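Local atomic coordinates of possible TctC subunit of the Tripartite Tricarboxylate Transport(TTT) Family (Rhodopseudomonas palustris, PDB entry 6HKE), a protein that binds malate in the periplasm and probably delivers it to a tripartite tricarboxylate transporter for uptake into the cell. Residues L36-L45 with A258-V268. The protein carries 2 engineered substitutions. Numbering follows the deposited sequence.
Sequences LITAEMAKTL and AVSRALDQSDV
Glu-40 of helix 36-45 lies over the turn joining helix 258-263 to the helix that starts at Ser-266, and its atoms meet Ala-262, Val-268 and Gln-265 in turn. Its CB rests on the methyl of Ala-262 (CB to CB 3.7 Å), where the two backbones come close. CG passes CG2 of Val-268 at 3.5 Å, the two side chains running in opposite directions. A bend at chi2 (-73°) then lays the carboxylate against the aliphatic part of Gln-265, the N-cap residue of the second helix, with Glu-40 CD 3.5 Å from Gln-265 CG. At the tip, Glu-40 OE1 uses its syn lone pair to accept a hydrogen bond, part of a salt bridge, from NZ of Lys-43 (2.7 Å), three residues on in the same helix, while OE2 faces CB of Gln-265 and Asp-267. This is helix packing on one lobe of a type II periplasmic binding protein: the axes of helices 36-45 and 258-263 pass 8.0 Å apart at 116°, and the side chain of Leu-36 is about 13 Å from bound malate. On the buried side, Ile-37 sets CD1 against Leu-263 CD2 and CG1 across Val-268, and Met-41 lies alongside Val-259, its SD and CE both near CG2; Ile-37 and Val-259 also reach Leu-108 of strand 102-118. Ala-258 CB touches Leu-45 CD2 at 3.6 Å and also meets CB of Thr-44. With OG1 anti to its own carbonyl carbon (chi1 -56°), Thr-44 meets the edge of the Arg-261 guanidinium in a weak NE to OG1 bond of 3.3 Å, and a water links the same hydroxyl to the carbonyl oxygen of Ala-258.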
ATOM      1  N   LEU A  36       1.592  -4.937  13.169  1.00 25.42           N
ATOM      2  CA  LEU A  36       2.632  -4.255  13.974  1.00 25.51           C
ATOM      3  C   LEU A  36       1.981  -3.137  14.794  1.00 26.00           C
ATOM      4  O   LEU A  36       2.281  -3.036  16.006  1.00 27.34           O
ATOM      5  CB  LEU A  36       3.696  -3.727  13.008  1.00 25.30           C
ATOM      6  CG  LEU A  36       4.752  -2.829  13.634  1.00 27.96           C
ATOM      7  CD1 LEU A  36       5.469  -3.566  14.759  1.00 28.54           C
ATOM      8  CD2 LEU A  36       5.733  -2.337  12.571  1.00 28.52           C
ATOM      9  N   ILE A  37       1.099  -2.336  14.185  1.00 25.41           N
ATOM     10  CA  ILE A  37       0.502  -1.166  14.886  1.00 25.98           C
ATOM     11  C   ILE A  37      -0.661  -1.611  15.794  1.00 24.99           C
ATOM     12  O   ILE A  37      -0.691  -1.194  16.987  1.00 20.98           O
ATOM     13  CB  ILE A  37       0.133  -0.047  13.897  1.00 25.78           C
ATOM     14  CG1 ILE A  37       1.401   0.549  13.286  1.00 28.35           C
ATOM     15  CG2 ILE A  37      -0.680   1.015  14.597  1.00 25.48           C
ATOM     16  CD1 ILE A  37       1.186   1.343  12.039  1.00 29.39           C
ATOM     17  N   THR A  38      -1.563  -2.453  15.295  1.00 24.68           N
ATOM     18  CA  THR A  38      -2.791  -2.862  16.029  1.00 26.06           C
ATOM     19  C   THR A  38      -2.435  -3.608  17.320  1.00 25.87           C
ATOM     20  O   THR A  38      -3.164  -3.374  18.310  1.00 24.59           O
ATOM     21  CB  THR A  38      -3.761  -3.646  15.141  1.00 26.29           C
ATOM     22  OG1 THR A  38      -3.120  -4.837  14.668  1.00 24.45           O
ATOM     23  CG2 THR A  38      -4.254  -2.776  14.001  1.00 26.92           C
ATOM     24  N   ALA A  39      -1.384  -4.440  17.339  1.00 24.78           N
ATOM     25  CA  ALA A  39      -0.942  -5.132  18.583  1.00 26.48           C
ATOM     26  C   ALA A  39      -0.622  -4.095  19.670  1.00 26.88           C
ATOM     27  O   ALA A  39      -1.105  -4.270  20.808  1.00 28.86           O
ATOM     28  CB  ALA A  39       0.226  -6.055  18.338  1.00 26.35           C
ATOM     29  N   GLU A  40       0.080  -3.008  19.336  1.00 25.51           N
ATOM     30  CA  GLU A  40       0.437  -1.970  20.341  1.00 26.46           C
ATOM     31  C   GLU A  40      -0.819  -1.190  20.730  1.00 25.87           C
ATOM     32  O   GLU A  40      -0.917  -0.818  21.900  1.00 27.77           O
ATOM     33  CB  GLU A  40       1.562  -1.072  19.826  1.00 27.16           C
ATOM     34  CG  GLU A  40       2.916  -1.775  19.764  1.00 31.55           C
ATOM     35  CD  GLU A  40       3.611  -2.034  21.096  1.00 35.76           C
ATOM     36  OE1 GLU A  40       2.909  -2.154  22.111  1.00 42.74           O
ATOM     37  OE2 GLU A  40       4.864  -2.098  21.124  1.00 43.28           O
ATOM     38  N   MET A  41      -1.767  -1.008  19.801  1.00 26.34           N
ATOM     39  CA  MET A  41      -3.022  -0.237  20.017  1.00 26.11           C
ATOM     40  C   MET A  41      -3.823  -0.822  21.195  1.00 26.41           C
ATOM     41  O   MET A  41      -4.449  -0.036  21.919  1.00 23.75           O
ATOM     42  CB  MET A  41      -3.890  -0.216  18.756  1.00 27.41           C
ATOM     43  CG  MET A  41      -3.503   0.876  17.769  1.00 28.96           C
ATOM     44  SD  MET A  41      -4.328   0.718  16.143  1.00 31.58           S
ATOM     45  CE  MET A  41      -5.975   1.310  16.530  1.00 29.43           C
ATOM     46  N   ALA A  42      -3.800  -2.141  21.403  1.00 25.03           N
ATOM     47  CA  ALA A  42      -4.556  -2.810  22.485  1.00 25.33           C
ATOM     48  C   ALA A  42      -4.235  -2.180  23.854  1.00 25.43           C
ATOM     49  O   ALA A  42      -5.135  -2.148  24.692  1.00 26.13           O
ATOM     50  CB  ALA A  42      -4.283  -4.299  22.460  1.00 26.21           C
ATOM     51  N   LYS A  43      -3.020  -1.667  24.063  1.00 27.76           N
ATOM     52  CA  LYS A  43      -2.569  -1.041  25.348  1.00 29.22           C
ATOM     53  C   LYS A  43      -3.369   0.228  25.662  1.00 29.29           C
ATOM     54  O   LYS A  43      -3.591   0.505  26.847  1.00 31.18           O
ATOM     55  CB  LYS A  43      -1.077  -0.718  25.299  1.00 29.86           C
ATOM     56  CG  LYS A  43      -0.188  -1.943  25.191  1.00 34.19           C
ATOM     57  CD  LYS A  43       1.287  -1.626  25.326  1.00 38.05           C
ATOM     58  CE  LYS A  43       2.161  -2.839  25.081  1.00 42.74           C
ATOM     59  NZ  LYS A  43       3.534  -2.452  24.676  1.00 45.26           N
ATOM     60  N   THR A  44      -3.795   0.981  24.656  1.00 27.71           N
ATOM     61  CA  THR A  44      -4.609   2.206  24.863  1.00 27.22           C
ATOM     62  C   THR A  44      -6.091   1.827  24.939  1.00 23.74           C
ATOM     63  O   THR A  44      -6.820   2.422  25.732  1.00 23.36           O
ATOM     64  CB  THR A  44      -4.287   3.245  23.780  1.00 26.94           C
ATOM     65  OG1 THR A  44      -2.883   3.428  23.869  1.00 28.53           O
ATOM     66  CG2 THR A  44      -4.994   4.566  23.971  1.00 29.06           C
ATOM     67  N   LEU A  45      -6.542   0.885  24.127  1.00 22.18           N
ATOM     68  CA  LEU A  45      -7.988   0.580  24.012  1.00 22.01           C
ATOM     69  C   LEU A  45      -8.473  -0.263  25.201  1.00 22.16           C
ATOM     70  O   LEU A  45      -9.651  -0.132  25.524  1.00 23.79           O
ATOM     71  CB  LEU A  45      -8.246  -0.125  22.675  1.00 21.75           C
ATOM     72  CG  LEU A  45      -7.874   0.687  21.441  1.00 21.46           C
ATOM     73  CD1 LEU A  45      -8.218  -0.090  20.197  1.00 22.38           C
ATOM     74  CD2 LEU A  45      -8.564   2.050  21.440  1.00 21.52           C
ATOM     75  N   ALA A 258      -4.930   5.911  20.114  1.00 22.46           N
ATOM     76  CA  ALA A 258      -4.372   4.543  20.245  1.00 22.24           C
ATOM     77  C   ALA A 258      -3.326   4.341  19.143  1.00 20.45           C
ATOM     78  O   ALA A 258      -2.241   3.814  19.415  1.00 19.21           O
ATOM     79  CB  ALA A 258      -5.466   3.509  20.200  1.00 21.32           C
ATOM     80  N   VAL A 259      -3.623   4.786  17.935  1.00 21.11           N
ATOM     81  CA  VAL A 259      -2.638   4.697  16.822  1.00 23.06           C
ATOM     82  C   VAL A 259      -1.438   5.552  17.220  1.00 24.17           C
ATOM     83  O   VAL A 259      -0.299   5.082  17.075  1.00 25.45           O
ATOM     84  CB  VAL A 259      -3.229   5.159  15.480  1.00 22.41           C
ATOM     85  CG1 VAL A 259      -2.157   5.310  14.416  1.00 21.61           C
ATOM     86  CG2 VAL A 259      -4.320   4.221  15.005  1.00 24.86           C
ATOM     87  N   SER A 260      -1.690   6.764  17.708  1.00 25.24           N
ATOM     88  CA  SER A 260      -0.610   7.735  17.995  1.00 26.39           C
ATOM     89  C   SER A 260       0.356   7.126  19.012  1.00 26.40           C
ATOM     90  O   SER A 260       1.572   7.191  18.785  1.00 25.43           O
ATOM     91  CB  SER A 260      -1.149   9.042  18.473  1.00 27.27           C
ATOM     92  OG  SER A 260      -0.187  10.048  18.263  1.00 27.97           O
ATOM     93  N   ARG A 261      -0.174   6.558  20.094  1.00 26.91           N
ATOM     94  CA  ARG A 261       0.643   5.995  21.206  1.00 27.15           C
ATOM     95  C   ARG A 261       1.373   4.740  20.709  1.00 25.96           C
ATOM     96  O   ARG A 261       2.532   4.516  21.145  1.00 27.49           O
ATOM     97  CB  ARG A 261      -0.266   5.807  22.422  1.00 29.50           C
ATOM     98  CG  ARG A 261      -0.686   7.138  23.033  1.00 31.90           C
ATOM     99  CD  ARG A 261      -1.916   7.093  23.927  1.00 34.17           C
ATOM    100  NE  ARG A 261      -1.635   6.265  25.088  1.00 37.31           N
ATOM    101  CZ  ARG A 261      -1.004   6.663  26.192  1.00 39.04           C
ATOM    102  NH1 ARG A 261      -0.586   7.912  26.336  1.00 43.12           N
ATOM    103  NH2 ARG A 261      -0.791   5.791  27.160  1.00 38.05           N
ATOM    104  N   ALA A 262       0.752   3.972  19.794  1.00 24.97           N
ATOM    105  CA  ALA A 262       1.341   2.770  19.154  1.00 22.11           C
ATOM    106  C   ALA A 262       2.557   3.167  18.296  1.00 22.26           C
ATOM    107  O   ALA A 262       3.624   2.497  18.382  1.00 21.07           O
ATOM    108  CB  ALA A 262       0.307   2.046  18.322  1.00 20.89           C
ATOM    109  N   LEU A 263       2.392   4.196  17.469  1.00 21.43           N
ATOM    110  CA  LEU A 263       3.464   4.768  16.613  1.00 22.41           C
ATOM    111  C   LEU A 263       4.651   5.244  17.476  1.00 23.80           C
ATOM    112  O   LEU A 263       5.774   5.189  16.983  1.00 22.46           O
ATOM    113  CB  LEU A 263       2.861   5.921  15.804  1.00 21.72           C
ATOM    114  CG  LEU A 263       1.866   5.496  14.732  1.00 20.79           C
ATOM    115  CD1 LEU A 263       1.317   6.708  14.006  1.00 20.40           C
ATOM    116  CD2 LEU A 263       2.509   4.512  13.766  1.00 20.57           C
ATOM    117  N   ASP A 264       4.409   5.651  18.726  1.00 26.49           N
ATOM    118  CA  ASP A 264       5.455   6.113  19.682  1.00 28.76           C
ATOM    119  C   ASP A 264       6.225   4.945  20.302  1.00 28.24           C
ATOM    120  O   ASP A 264       7.254   5.226  20.902  1.00 29.07           O
ATOM    121  CB  ASP A 264       4.851   6.902  20.845  1.00 30.43           C
ATOM    122  CG  ASP A 264       4.260   8.220  20.412  1.00 29.74           C
ATOM    123  OD1 ASP A 264       4.733   8.758  19.374  1.00 29.76           O
ATOM    124  OD2 ASP A 264       3.322   8.674  21.101  1.00 31.96           O
ATOM    125  N   GLN A 265       5.732   3.705  20.215  1.00 27.79           N
ATOM    126  CA  GLN A 265       6.438   2.530  20.785  1.00 28.59           C
ATOM    127  C   GLN A 265       7.735   2.299  20.005  1.00 29.95           C
ATOM    128  O   GLN A 265       7.702   2.310  18.774  1.00 29.10           O
ATOM    129  CB  GLN A 265       5.591   1.266  20.739  1.00 30.66           C
ATOM    130  CG  GLN A 265       4.375   1.305  21.644  1.00 33.96           C
ATOM    131  CD  GLN A 265       4.761   1.831  22.999  1.00 35.19           C
ATOM    132  OE1 GLN A 265       4.501   2.987  23.323  1.00 42.56           O
ATOM    133  NE2 GLN A 265       5.446   1.005  23.766  1.00 36.54           N
ATOM    134  N   SER A 266       8.838   2.103  20.721  1.00 30.27           N
ATOM    135  CA  SER A 266      10.172   1.837  20.148  1.00 32.42           C
ATOM    136  C   SER A 266      10.083   0.698  19.134  1.00 33.27           C
ATOM    137  O   SER A 266      10.698   0.822  18.060  1.00 30.44           O
ATOM    138  CB  SER A 266      11.167   1.502  21.201  1.00 33.39           C
ATOM    139  OG  SER A 266      12.455   1.453  20.614  1.00 36.10           O
ATOM    140  N   ASP A 267       9.355  -0.357  19.492  1.00 33.34           N
ATOM    141  CA  ASP A 267       9.230  -1.606  18.706  1.00 36.93           C
ATOM    142  C   ASP A 267       8.657  -1.275  17.332  1.00 37.43           C
ATOM    143  O   ASP A 267       9.153  -1.824  16.332  1.00 40.13           O
ATOM    144  CB  ASP A 267       8.311  -2.609  19.391  1.00 42.74           C
ATOM    145  CG  ASP A 267       8.636  -4.024  18.974  1.00 50.62           C
ATOM    146  OD1 ASP A 267       9.645  -4.542  19.487  1.00 55.94           O
ATOM    147  OD2 ASP A 267       7.913  -4.568  18.098  1.00 55.38           O
ATOM    148  N   VAL A 268       7.646  -0.408  17.304  1.00 32.07           N
ATOM    149  CA  VAL A 268       6.914  -0.004  16.070  1.00 30.80           C
ATOM    150  C   VAL A 268       7.806   0.928  15.232  1.00 29.25           C
ATOM    151  O   VAL A 268       7.917   0.644  14.032  1.00 25.31           O
ATOM    152  CB  VAL A 268       5.536   0.606  16.421  1.00 29.88           C
ATOM    153  CG1 VAL A 268       4.816   1.215  15.234  1.00 28.58           C
ATOM    154  CG2 VAL A 268       4.654  -0.447  17.056  1.00 30.19           C
TER
HETATM  155  O   HOH W   1      -2.038   2.530  21.728  1.00 33.71           O